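PDB 5CE8: branched-chain amino acid aminotransferase from Thermoproteus uzoniensis, which probably transfers amino groups between leucine, isoleucine or valine and 2-oxoglutarate, using pyridoxal 5'-phosphate as cofactor. Local coordinates for residues A[149-154]-A[193-198]; A[184-189]-A[200-205]; A[210-215]-A[223-228]. One frame throughout, in Å; residues are numbered along the deposited sequence.

All three contacts touch the same PLP, each at a different part of it. Contact 1 meets the pyridine nitrogen and the methyl group, contact 2 comes up against C6 of the ring, and contact 3 holds the phosphate. The centres of contacts 1 and 2 lie about 8 Å apart, those of 2 and 3 about 11 Å, and those of 1 and 3 about 15 Å. Ser198 OG of contact 1 hydrogen-bonds Glu184 OE2 of contact 2 at 2.7 Å, and Ile202 O of contact 2 accepts from Thr212 OG1 of contact 3 at 2.6 Å. Contacts 1 and 3 meet more lightly, Pro213 CG resting 3.2 Å from Val194 O.

Contact 1: A[149-154]-A[193-198]. With PLP (pyridoxal-5'-phosphate), chain D.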
loop_
_atom_site.group_PDB
_atom_site.type_symbol
_atom_site.label_atom_id
_atom_site.label_comp_id
_atom_site.label_asym_id
_atom_site.label_seq_id
_atom_site.Cartn_x
_atom_site.Cartn_y
_atom_site.Cartn_z
ATOM N N TRP A 149 10.683 -3.259 -11.518
ATOM C CA TRP A 149 9.500 -2.578 -11.928
ATOM C C TRP A 149 8.222 -3.326 -11.665
ATOM O O TRP A 149 8.063 -4.418 -12.067
ATOM C CB TRP A 149 9.577 -2.292 -13.466
ATOM C CG TRP A 149 10.715 -1.358 -13.782
ATOM C CD1 TRP A 149 11.918 -1.727 -14.237
ATOM C CD2 TRP A 149 10.739 0.052 -13.652
ATOM N NE1 TRP A 149 12.691 -0.650 -14.376
ATOM C CE2 TRP A 149 12.005 0.452 -13.937
ATOM C CE3 TRP A 149 9.861 0.984 -13.164
ATOM C CZ2 TRP A 149 12.418 1.828 -13.859
ATOM C CZ3 TRP A 149 10.236 2.313 -13.077
ATOM C CH2 TRP A 149 11.524 2.716 -13.420
ATOM N N ARG A 150 7.290 -2.723 -10.971
ATOM C CA ARG A 150 6.001 -3.324 -10.804
ATOM C C ARG A 150 5.085 -2.971 -11.966
ATOM O O ARG A 150 5.237 -1.905 -12.537
ATOM C CB ARG A 150 5.361 -2.836 -9.508
ATOM C CG ARG A 150 6.193 -3.098 -8.273
ATOM C CD ARG A 150 6.346 -4.621 -8.026
ATOM N NE ARG A 150 6.919 -4.997 -6.720
ATOM C CZ ARG A 150 8.154 -5.517 -6.498
ATOM N NH1 ARG A 150 9.061 -5.709 -7.464
ATOM N NH2 ARG A 150 8.503 -5.873 -5.238
ATOM N N ARG A 151 4.165 -3.876 -12.287
ATOM C CA ARG A 151 3.091 -3.592 -13.237
ATOM C C ARG A 151 2.287 -2.339 -12.866
ATOM O O ARG A 151 1.873 -2.146 -11.728
ATOM C CB ARG A 151 2.152 -4.807 -13.343
ATOM C CG ARG A 151 1.013 -4.775 -14.313
ATOM C CD ARG A 151 1.294 -4.948 -15.836
ATOM N NE ARG A 151 -0.010 -5.217 -16.457
ATOM C CZ ARG A 151 -0.478 -4.757 -17.640
ATOM N NH1 ARG A 151 0.276 -4.070 -18.471
ATOM N NH2 ARG A 151 -1.737 -5.045 -18.010
ATOM N N VAL A 152 1.975 -1.542 -13.846
ATOM C CA VAL A 152 1.327 -0.281 -13.568
ATOM C C VAL A 152 -0.068 -0.721 -12.995
ATOM O O VAL A 152 -0.629 -1.750 -13.445
ATOM C CB VAL A 152 1.320 0.702 -14.789
ATOM C CG1 VAL A 152 0.646 0.219 -15.990
ATOM C CG2 VAL A 152 0.641 1.990 -14.419
ATOM N N HIS A 153 -0.595 0.021 -12.036
ATOM C CA HIS A 153 -1.739 -0.362 -11.226
ATOM C C HIS A 153 -3.058 0.209 -11.803
ATOM O O HIS A 153 -3.068 1.296 -12.390
ATOM C CB HIS A 153 -1.519 0.124 -9.802
ATOM C CG HIS A 153 -2.448 -0.511 -8.793
ATOM N ND1 HIS A 153 -3.572 0.116 -8.318
ATOM C CD2 HIS A 153 -2.427 -1.739 -8.205
ATOM C CE1 HIS A 153 -4.214 -0.691 -7.507
ATOM N NE2 HIS A 153 -3.517 -1.818 -7.396
ATOM N N THR A 154 -4.153 -0.545 -11.659
ATOM C CA THR A 154 -5.511 -0.099 -12.138
ATOM C C THR A 154 -5.978 1.305 -11.636
ATOM O O THR A 154 -6.710 2.031 -12.369
ATOM C CB THR A 154 -6.598 -1.225 -11.826
ATOM O OG1 THR A 154 -7.926 -0.884 -12.272
ATOM C CG2 THR A 154 -6.723 -1.448 -10.254
ATOM N N LYS A 193 2.037 -9.783 -6.167
ATOM C CA LYS A 193 1.653 -11.033 -6.782
ATOM C C LYS A 193 2.145 -10.981 -8.209
ATOM O O LYS A 193 2.054 -9.902 -8.817
ATOM C CB LYS A 193 0.174 -11.235 -6.915
ATOM C CG LYS A 193 -0.662 -11.092 -5.668
ATOM C CD LYS A 193 -0.198 -11.972 -4.492
ATOM C CE LYS A 193 -1.110 -11.648 -3.289
ATOM N NZ LYS A 193 -0.719 -10.315 -2.723
ATOM N N VAL A 194 2.626 -12.129 -8.717
ATOM C CA VAL A 194 3.062 -12.272 -10.161
ATOM C C VAL A 194 1.876 -11.955 -11.080
ATOM O O VAL A 194 0.773 -12.510 -10.949
ATOM C CB VAL A 194 3.572 -13.725 -10.421
ATOM C CG1 VAL A 194 3.911 -14.018 -11.914
ATOM C CG2 VAL A 194 4.795 -14.015 -9.612
ATOM N N VAL A 195 2.058 -11.107 -12.075
ATOM C CA VAL A 195 0.970 -10.925 -13.003
ATOM C C VAL A 195 1.252 -11.156 -14.510
ATOM O O VAL A 195 0.400 -11.697 -15.198
ATOM C CB VAL A 195 0.220 -9.617 -12.789
ATOM C CG1 VAL A 195 -0.638 -9.722 -11.556
ATOM C CG2 VAL A 195 1.156 -8.432 -12.666
ATOM N N GLU A 196 2.367 -10.726 -14.995
ATOM C CA GLU A 196 2.567 -10.552 -16.476
ATOM C C GLU A 196 4.030 -10.786 -16.821
ATOM O O GLU A 196 4.880 -10.609 -15.955
ATOM C CB GLU A 196 2.196 -9.164 -16.821
ATOM C CG GLU A 196 0.738 -8.800 -16.974
ATOM C CD GLU A 196 0.146 -9.189 -18.278
ATOM O OE1 GLU A 196 0.876 -9.503 -19.211
ATOM O OE2 GLU A 196 -1.063 -9.161 -18.402
ATOM N N GLY A 197 4.348 -11.133 -18.076
ATOM C CA GLY A 197 5.650 -10.894 -18.602
ATOM C C GLY A 197 5.564 -9.467 -19.133
ATOM O O GLY A 197 4.512 -8.816 -19.096
ATOM N N SER A 198 6.566 -8.973 -19.779
ATOM C CA SER A 198 6.435 -7.657 -20.421
ATOM C C SER A 198 5.307 -7.569 -21.441
ATOM O O SER A 198 4.583 -6.565 -21.531
ATOM C CB SER A 198 7.785 -7.177 -20.999
ATOM O OG SER A 198 8.245 -7.908 -22.134
HETATM N N1 PLP D . -0.027 -9.211 -21.561
HETATM C C2 PLP D . 0.016 -7.927 -21.903
HETATM C C2A PLP D . 0.518 -6.891 -20.943
HETATM C C3 PLP D . -0.328 -7.502 -23.253
HETATM O O3 PLP D . -0.184 -6.166 -23.620
HETATM C C4 PLP D . -0.785 -8.538 -24.219
HETATM C C4A PLP D . -1.190 -8.216 -25.643
HETATM C C5 PLP D . -0.821 -9.934 -23.696
HETATM C C6 PLP D . -0.418 -10.166 -22.351
HETATM C C5A PLP D . -1.182 -11.144 -24.509
HETATM O O4P PLP D . -2.428 -11.028 -25.098
HETATM P P PLP D . -2.750 -11.898 -26.372
HETATM O O1P PLP D . -1.712 -11.588 -27.505
HETATM O O2P PLP D . -2.870 -13.288 -25.913
HETATM O O3P PLP D . -4.054 -11.421 -26.946
#
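Two bends at chi2, 75° in Arg151 and -80° in Glu196, fold these side chains past each other and bring the carboxylate to the pyridine nitrogen and the guanidinium to the methyl C2A of PLP. Before the bend, the aliphatic base of Arg151 rests on Val195, which it crosses at about a right angle; CB lies 3.8 Å from Val195 CG2. Beyond it, Arg151 NE passes 3.7 Å from Glu196 CG, so the arginine meets a methylene first and the carboxylate afterwards. That carboxylate lies over one face of the guanidinium, displaced toward its rim, with the two planes turned 49° apart. Glu196 OE2 is 4.2 Å from Arg151 NH2 and well out of the guanidinium plane, so the attraction is one of charge and no N-H is aimed at it. NE and NH2 bond elsewhere: NE binds the carbonyl of Gly218, and NH2 makes a weak bond to Val159 O. Glu196 OE2 in turn accepts from the backbone N of Leu220, which would steady the rotation of the carboxylate. Its other oxygen, OE1, comes within 2.5 Å of PLP N1. The cofactor methyl C2A lies over the same guanidinium face as Glu196 OE2, 3.8 Å from Arg151 NH1. In the backbone, Val195 and Glu196 both face Met187 in a classic beta bulge, which turns both side chains toward Arg151. A glutamate at the pyridine nitrogen is the form this acidic partner takes in class IV (fold type IV) aminotransferases.

Contact 2: A[184-189]-A[200-205]. With PLP (pyridoxal-5'-phosphate), chain D.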
loop_
_atom_site.group_PDB
_atom_site.type_symbol
_atom_site.label_atom_id
_atom_site.label_comp_id
_atom_site.label_asym_id
_atom_site.label_seq_id
_atom_site.Cartn_x
_atom_site.Cartn_y
_atom_site.Cartn_z
ATOM N N GLU A 184 13.341 -12.748 -20.828
ATOM C CA GLU A 184 12.085 -12.041 -20.581
ATOM C C GLU A 184 11.944 -11.706 -19.083
ATOM O O GLU A 184 12.607 -12.324 -18.173
ATOM C CB GLU A 184 10.827 -12.873 -21.034
ATOM C CG GLU A 184 9.431 -12.168 -21.003
ATOM C CD GLU A 184 9.466 -10.826 -21.764
ATOM O OE1 GLU A 184 9.214 -10.892 -22.975
ATOM O OE2 GLU A 184 9.932 -9.751 -21.203
ATOM N N ALA A 185 11.053 -10.731 -18.874
ATOM C CA ALA A 185 10.680 -10.218 -17.557
ATOM C C ALA A 185 9.505 -10.864 -16.986
ATOM O O ALA A 185 8.624 -11.192 -17.705
ATOM C CB ALA A 185 10.400 -8.752 -17.604
ATOM N N ILE A 186 9.463 -10.962 -15.656
ATOM C CA ILE A 186 8.187 -11.217 -14.942
ATOM C C ILE A 186 7.964 -10.022 -14.082
ATOM O O ILE A 186 8.837 -9.636 -13.378
ATOM C CB ILE A 186 8.196 -12.544 -14.073
ATOM C CG1 ILE A 186 7.913 -13.771 -14.969
ATOM C CG2 ILE A 186 7.033 -12.599 -13.077
ATOM C CD1 ILE A 186 8.646 -14.949 -14.547
ATOM N N MET A 187 6.706 -9.551 -13.985
ATOM C CA MET A 187 6.396 -8.402 -13.231
ATOM C C MET A 187 5.383 -8.765 -12.157
ATOM O O MET A 187 4.352 -9.454 -12.453
ATOM C CB MET A 187 5.723 -7.318 -14.134
ATOM C CG MET A 187 6.731 -6.466 -14.912
ATOM S SD MET A 187 5.969 -4.988 -15.687
ATOM C CE MET A 187 5.395 -5.921 -16.972
ATOM N N LEU A 188 5.694 -8.352 -10.946
ATOM C CA LEU A 188 4.784 -8.385 -9.802
ATOM C C LEU A 188 3.830 -7.196 -9.899
ATOM O O LEU A 188 4.206 -6.141 -10.388
ATOM C CB LEU A 188 5.536 -8.301 -8.532
ATOM C CG LEU A 188 6.570 -9.368 -8.268
ATOM C CD1 LEU A 188 7.086 -9.409 -6.829
ATOM C CD2 LEU A 188 5.981 -10.752 -8.617
ATOM N N ASN A 189 2.589 -7.349 -9.448
ATOM C CA ASN A 189 1.687 -6.201 -9.251
ATOM C C ASN A 189 1.999 -5.372 -7.927
ATOM O O ASN A 189 2.956 -5.704 -7.195
ATOM C CB ASN A 189 0.232 -6.613 -9.375
ATOM C CG ASN A 189 -0.272 -7.441 -8.182
ATOM O OD1 ASN A 189 0.515 -7.828 -7.271
ATOM N ND2 ASN A 189 -1.515 -7.897 -8.301
ATOM N N GLU A 200 3.236 -10.787 -22.070
ATOM C CA GLU A 200 2.736 -12.190 -22.098
ATOM C C GLU A 200 1.986 -12.464 -20.865
ATOM O O GLU A 200 2.443 -11.999 -19.815
ATOM C CB GLU A 200 3.906 -13.178 -22.105
ATOM C CG GLU A 200 4.913 -13.129 -23.307
ATOM C CD GLU A 200 6.042 -12.108 -23.095
ATOM O OE1 GLU A 200 6.813 -11.902 -24.023
ATOM O OE2 GLU A 200 6.170 -11.428 -22.064
ATOM N N ASN A 201 0.983 -13.343 -20.918
ATOM C CA ASN A 201 0.333 -13.829 -19.669
ATOM C C ASN A 201 1.178 -14.994 -19.222
ATOM O O ASN A 201 2.029 -15.516 -19.986
ATOM C CB ASN A 201 -1.096 -14.253 -19.821
ATOM C CG ASN A 201 -2.036 -13.070 -20.161
ATOM O OD1 ASN A 201 -2.604 -13.062 -21.190
ATOM N ND2 ASN A 201 -2.129 -12.082 -19.306
ATOM N N ILE A 202 1.018 -15.333 -17.967
ATOM C CA ILE A 202 1.861 -16.363 -17.292
ATOM C C ILE A 202 0.958 -17.460 -16.729
ATOM O O ILE A 202 -0.136 -17.179 -16.191
ATOM C CB ILE A 202 2.607 -15.803 -16.060
ATOM C CG1 ILE A 202 3.348 -14.553 -16.440
ATOM C CG2 ILE A 202 3.640 -16.796 -15.476
ATOM C CD1 ILE A 202 4.131 -13.906 -15.300
ATOM N N PHE A 203 1.433 -18.720 -16.847
ATOM C CA PHE A 203 0.793 -19.890 -16.272
ATOM C C PHE A 203 1.807 -20.716 -15.465
ATOM O O PHE A 203 2.947 -20.938 -15.887
ATOM C CB PHE A 203 0.195 -20.797 -17.394
ATOM C CG PHE A 203 -1.101 -20.340 -17.949
ATOM C CD1 PHE A 203 -1.124 -19.426 -18.983
ATOM C CD2 PHE A 203 -2.284 -20.977 -17.618
ATOM C CE1 PHE A 203 -2.287 -19.000 -19.562
ATOM C CE2 PHE A 203 -3.483 -20.545 -18.234
ATOM C CZ PHE A 203 -3.482 -19.554 -19.186
ATOM N N ILE A 204 1.411 -21.243 -14.309
ATOM C CA ILE A 204 2.274 -22.257 -13.734
ATOM C C ILE A 204 1.554 -23.601 -13.672
ATOM O O ILE A 204 0.393 -23.627 -13.689
ATOM C CB ILE A 204 2.808 -21.821 -12.351
ATOM C CG1 ILE A 204 1.661 -21.699 -11.351
ATOM C CG2 ILE A 204 3.647 -20.536 -12.523
ATOM C CD1 ILE A 204 2.159 -21.489 -9.933
ATOM N N VAL A 205 2.291 -24.687 -13.446
ATOM C CA VAL A 205 1.674 -25.946 -13.049
ATOM C C VAL A 205 2.185 -26.287 -11.666
ATOM O O VAL A 205 3.308 -26.254 -11.381
ATOM C CB VAL A 205 1.841 -27.088 -13.993
ATOM C CG1 VAL A 205 1.012 -28.266 -13.605
ATOM C CG2 VAL A 205 1.406 -26.734 -15.392
HETATM N N1 PLP D . -0.027 -9.211 -21.561
HETATM C C2 PLP D . 0.016 -7.927 -21.903
HETATM C C2A PLP D . 0.518 -6.891 -20.943
HETATM C C3 PLP D . -0.328 -7.502 -23.253
HETATM O O3 PLP D . -0.184 -6.166 -23.620
HETATM C C4 PLP D . -0.785 -8.538 -24.219
HETATM C C4A PLP D . -1.190 -8.216 -25.643
HETATM C C5 PLP D . -0.821 -9.934 -23.696
HETATM C C6 PLP D . -0.418 -10.166 -22.351
HETATM C C5A PLP D . -1.182 -11.144 -24.509
HETATM O O4P PLP D . -2.428 -11.028 -25.098
HETATM P P PLP D . -2.750 -11.898 -26.372
HETATM O O1P PLP D . -1.712 -11.588 -27.505
HETATM O O2P PLP D . -2.870 -13.288 -25.913
HETATM O O3P PLP D . -4.054 -11.421 -26.946
#
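The carboxylates of Glu184 and Glu200 meet from opposite directions, their planes 51° apart. Glu184 OE1 comes closest, 2.8 Å from Glu200 OE1 and 3.2 Å from its OE2. So close an approach of two buried carboxylates suggests that the pair probably shares a proton, and the salt bridge from Arg178 to Glu184 OE2 would favour charge on Glu184. The N-H of Ala185 also binds OE2, at 2.8 Å on the anti side of this oxygen and 20° out of the carboxylate plane. Together with Ser198, these partners put three bonds on one oxygen, which should fix how the Glu184 group is turned. Further along, the strands meet through isoleucines. Ile202 is fully stretched at chi2 (-180°) and reaches over with CD1, which sits 3.8 Å from CG1 and 3.9 Å from CG2 of Ile186; Val194 packs against both residues. At the cofactor, the carbonyl carbon of Glu200 lies 3.6 Å from PLP C6, while Asn201 OD1 approaches the same atom at 3.8 Å from the other side of the ring plane. Strands 184-188 and 201-206 are not direct partners but belong to one curled mixed sheet; where the chain enters strand 201-206, Glu200 and Asn201 line the PLP pocket.

Contact 3: A[210-215]-A[223-228]; sequences LMTPPL and ITRETV. With PLP (pyridoxal-5'-phosphate), chain D.
Thr212 is the first residue of 210-215 to touch Arg225, its CG2 packing 3.5 Å from Arg225 NH2. Its OG1, already bonded to strand 201-206, also accepts a hydrogen bond from a bridging water at 2.9 Å. Pro213 follows with its carbonyl. Arg225 NH2 donates to Pro213 O at 3.1 Å along a somewhat bent path (146°), tilted 29° from the carbonyl plane. The water bridges the same groups: it takes the N-H of Arg225 NE at 2.7 Å, in the plane of the guanidinium at its edge, and lies very close to Pro213 O as well. Pro214 adds little, but Leu215 reaches back with CD1 to 3.5 Å from Arg225 NH1, meeting the guanidinium obliquely. A chi1 of -107°, well away from a staggered position, goes with this backward reach of the leucine. Arg225 arrives as a straight rod, extended from CG to NE, and NH2 is held further by a salt bridge to Glu241 on strand 239-241. Two residues earlier, the helix begins at the cofactor. Ile223 N binds PLP O3P at 3.2 Å, while Thr224 N (2.8 Å) and Thr224 OG1 (2.9 Å) both donate to PLP O2P, so the positive end of the helix dipole probably favours the phosphate. Strand 209-212, helix 223-235 and parallel strand 239-241 form a beta-alpha-beta crossover, with the PLP phosphate bound at the helix N-terminus.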
loop_
_atom_site.group_PDB
_atom_site.type_symbol
_atom_site.label_atom_id
_atom_site.label_comp_id
_atom_site.label_asym_id
_atom_site.label_seq_id
_atom_site.Cartn_x
_atom_site.Cartn_y
_atom_site.Cartn_z
ATOM N N LEU A 210 -3.088 -26.352 -13.226
ATOM C CA LEU A 210 -2.663 -25.226 -13.988
ATOM C C LEU A 210 -3.253 -23.976 -13.257
ATOM O O LEU A 210 -4.477 -23.904 -12.857
ATOM C CB LEU A 210 -3.195 -25.455 -15.380
ATOM C CG LEU A 210 -2.834 -24.692 -16.633
ATOM C CD1 LEU A 210 -1.368 -24.826 -16.843
ATOM C CD2 LEU A 210 -3.615 -25.323 -17.759
ATOM N N MET A 211 -2.383 -23.018 -13.002
ATOM C CA MET A 211 -2.794 -21.765 -12.332
ATOM C C MET A 211 -2.367 -20.558 -13.129
ATOM O O MET A 211 -1.256 -20.489 -13.637
ATOM C CB MET A 211 -2.156 -21.673 -10.928
ATOM C CG MET A 211 -2.556 -22.772 -10.021
ATOM S SD MET A 211 -1.504 -22.683 -8.540
ATOM C CE MET A 211 -2.247 -21.314 -7.655
ATOM N N THR A 212 -3.231 -19.576 -13.201
ATOM C CA THR A 212 -2.954 -18.295 -13.926
ATOM C C THR A 212 -3.516 -17.089 -13.158
ATOM O O THR A 212 -4.539 -17.235 -12.509
ATOM C CB THR A 212 -3.442 -18.309 -15.376
ATOM O OG1 THR A 212 -2.690 -17.375 -16.188
ATOM C CG2 THR A 212 -4.957 -18.067 -15.507
ATOM N N PRO A 213 -2.799 -15.943 -13.106
ATOM C CA PRO A 213 -3.332 -14.902 -12.302
ATOM C C PRO A 213 -4.669 -14.480 -12.879
ATOM O O PRO A 213 -4.832 -14.413 -14.122
ATOM C CB PRO A 213 -2.315 -13.763 -12.459
ATOM C CG PRO A 213 -1.019 -14.462 -12.682
ATOM C CD PRO A 213 -1.451 -15.633 -13.537
ATOM N N PRO A 214 -5.531 -14.062 -11.993
ATOM C CA PRO A 214 -6.831 -13.752 -12.381
ATOM C C PRO A 214 -6.997 -12.343 -12.888
ATOM O O PRO A 214 -6.157 -11.481 -12.764
ATOM C CB PRO A 214 -7.611 -13.951 -11.053
ATOM C CG PRO A 214 -6.650 -13.508 -9.984
ATOM C CD PRO A 214 -5.370 -14.118 -10.522
ATOM N N LEU A 215 -8.168 -12.073 -13.401
ATOM C CA LEU A 215 -8.453 -10.828 -14.156
ATOM C C LEU A 215 -8.170 -9.613 -13.372
ATOM O O LEU A 215 -7.524 -8.667 -13.859
ATOM C CB LEU A 215 -9.910 -10.835 -14.599
ATOM C CG LEU A 215 -10.271 -11.064 -16.073
ATOM C CD1 LEU A 215 -9.512 -12.185 -16.707
ATOM C CD2 LEU A 215 -11.763 -11.330 -16.194
ATOM N N ILE A 223 -6.071 -13.242 -25.196
ATOM C CA ILE A 223 -6.785 -14.146 -26.047
ATOM C C ILE A 223 -6.009 -15.463 -26.199
ATOM O O ILE A 223 -6.631 -16.490 -26.384
ATOM C CB ILE A 223 -7.077 -13.493 -27.389
ATOM C CG1 ILE A 223 -8.211 -12.508 -27.123
ATOM C CG2 ILE A 223 -7.521 -14.524 -28.448
ATOM C CD1 ILE A 223 -8.559 -11.519 -28.184
ATOM N N THR A 224 -4.691 -15.442 -26.136
ATOM C CA THR A 224 -3.951 -16.675 -26.028
ATOM C C THR A 224 -4.255 -17.347 -24.679
ATOM O O THR A 224 -4.474 -18.573 -24.627
ATOM C CB THR A 224 -2.435 -16.429 -26.229
ATOM O OG1 THR A 224 -2.240 -15.704 -27.479
ATOM C CG2 THR A 224 -1.728 -17.751 -26.327
ATOM N N ARG A 225 -4.330 -16.521 -23.654
ATOM C CA ARG A 225 -4.746 -16.959 -22.283
ATOM C C ARG A 225 -6.105 -17.624 -22.335
ATOM O O ARG A 225 -6.269 -18.750 -21.798
ATOM C CB ARG A 225 -4.656 -15.794 -21.325
ATOM C CG ARG A 225 -5.244 -16.043 -19.912
ATOM C CD ARG A 225 -5.301 -14.751 -19.191
ATOM N NE ARG A 225 -5.682 -14.931 -17.781
ATOM C CZ ARG A 225 -6.912 -15.019 -17.325
ATOM N NH1 ARG A 225 -7.980 -14.934 -18.135
ATOM N NH2 ARG A 225 -7.061 -15.265 -16.040
ATOM N N GLU A 226 -7.069 -16.966 -23.013
ATOM C CA GLU A 226 -8.369 -17.470 -23.121
ATOM C C GLU A 226 -8.342 -18.795 -23.900
ATOM O O GLU A 226 -8.946 -19.819 -23.477
ATOM C CB GLU A 226 -9.291 -16.468 -23.796
ATOM C CG GLU A 226 -10.782 -16.792 -23.701
ATOM C CD GLU A 226 -11.647 -15.824 -24.478
ATOM O OE1 GLU A 226 -11.554 -14.565 -24.244
ATOM O OE2 GLU A 226 -12.440 -16.300 -25.291
ATOM N N THR A 227 -7.623 -18.832 -25.010
ATOM C CA THR A 227 -7.463 -20.136 -25.720
ATOM C C THR A 227 -6.937 -21.264 -24.815
ATOM O O THR A 227 -7.471 -22.413 -24.854
ATOM C CB THR A 227 -6.589 -19.900 -26.989
ATOM O OG1 THR A 227 -7.230 -18.839 -27.730
ATOM C CG2 THR A 227 -6.456 -21.060 -27.777
ATOM N N VAL A 228 -5.847 -20.973 -24.110
ATOM C CA VAL A 228 -5.250 -21.925 -23.181
ATOM C C VAL A 228 -6.320 -22.431 -22.174
ATOM O O VAL A 228 -6.382 -23.663 -21.850
ATOM C CB VAL A 228 -4.038 -21.346 -22.492
ATOM C CG1 VAL A 228 -3.601 -22.139 -21.246
ATOM C CG2 VAL A 228 -2.835 -21.284 -23.487
HETATM N N1 PLP D . -0.027 -9.211 -21.561
HETATM C C2 PLP D . 0.016 -7.927 -21.903
HETATM C C2A PLP D . 0.518 -6.891 -20.943
HETATM C C3 PLP D . -0.328 -7.502 -23.253
HETATM O O3 PLP D . -0.184 -6.166 -23.620
HETATM C C4 PLP D . -0.785 -8.538 -24.219
HETATM C C4A PLP D . -1.190 -8.216 -25.643
HETATM C C5 PLP D . -0.821 -9.934 -23.696
HETATM C C6 PLP D . -0.418 -10.166 -22.351
HETATM C C5A PLP D . -1.182 -11.144 -24.509
HETATM O O4P PLP D . -2.428 -11.028 -25.098
HETATM P P PLP D . -2.750 -11.898 -26.372
HETATM O O1P PLP D . -1.712 -11.588 -27.505
HETATM O O2P PLP D . -2.870 -13.288 -25.913
HETATM O O3P PLP D . -4.054 -11.421 -26.946
HETATM O O HOH W 1 -3.455 -14.583 -16.245
#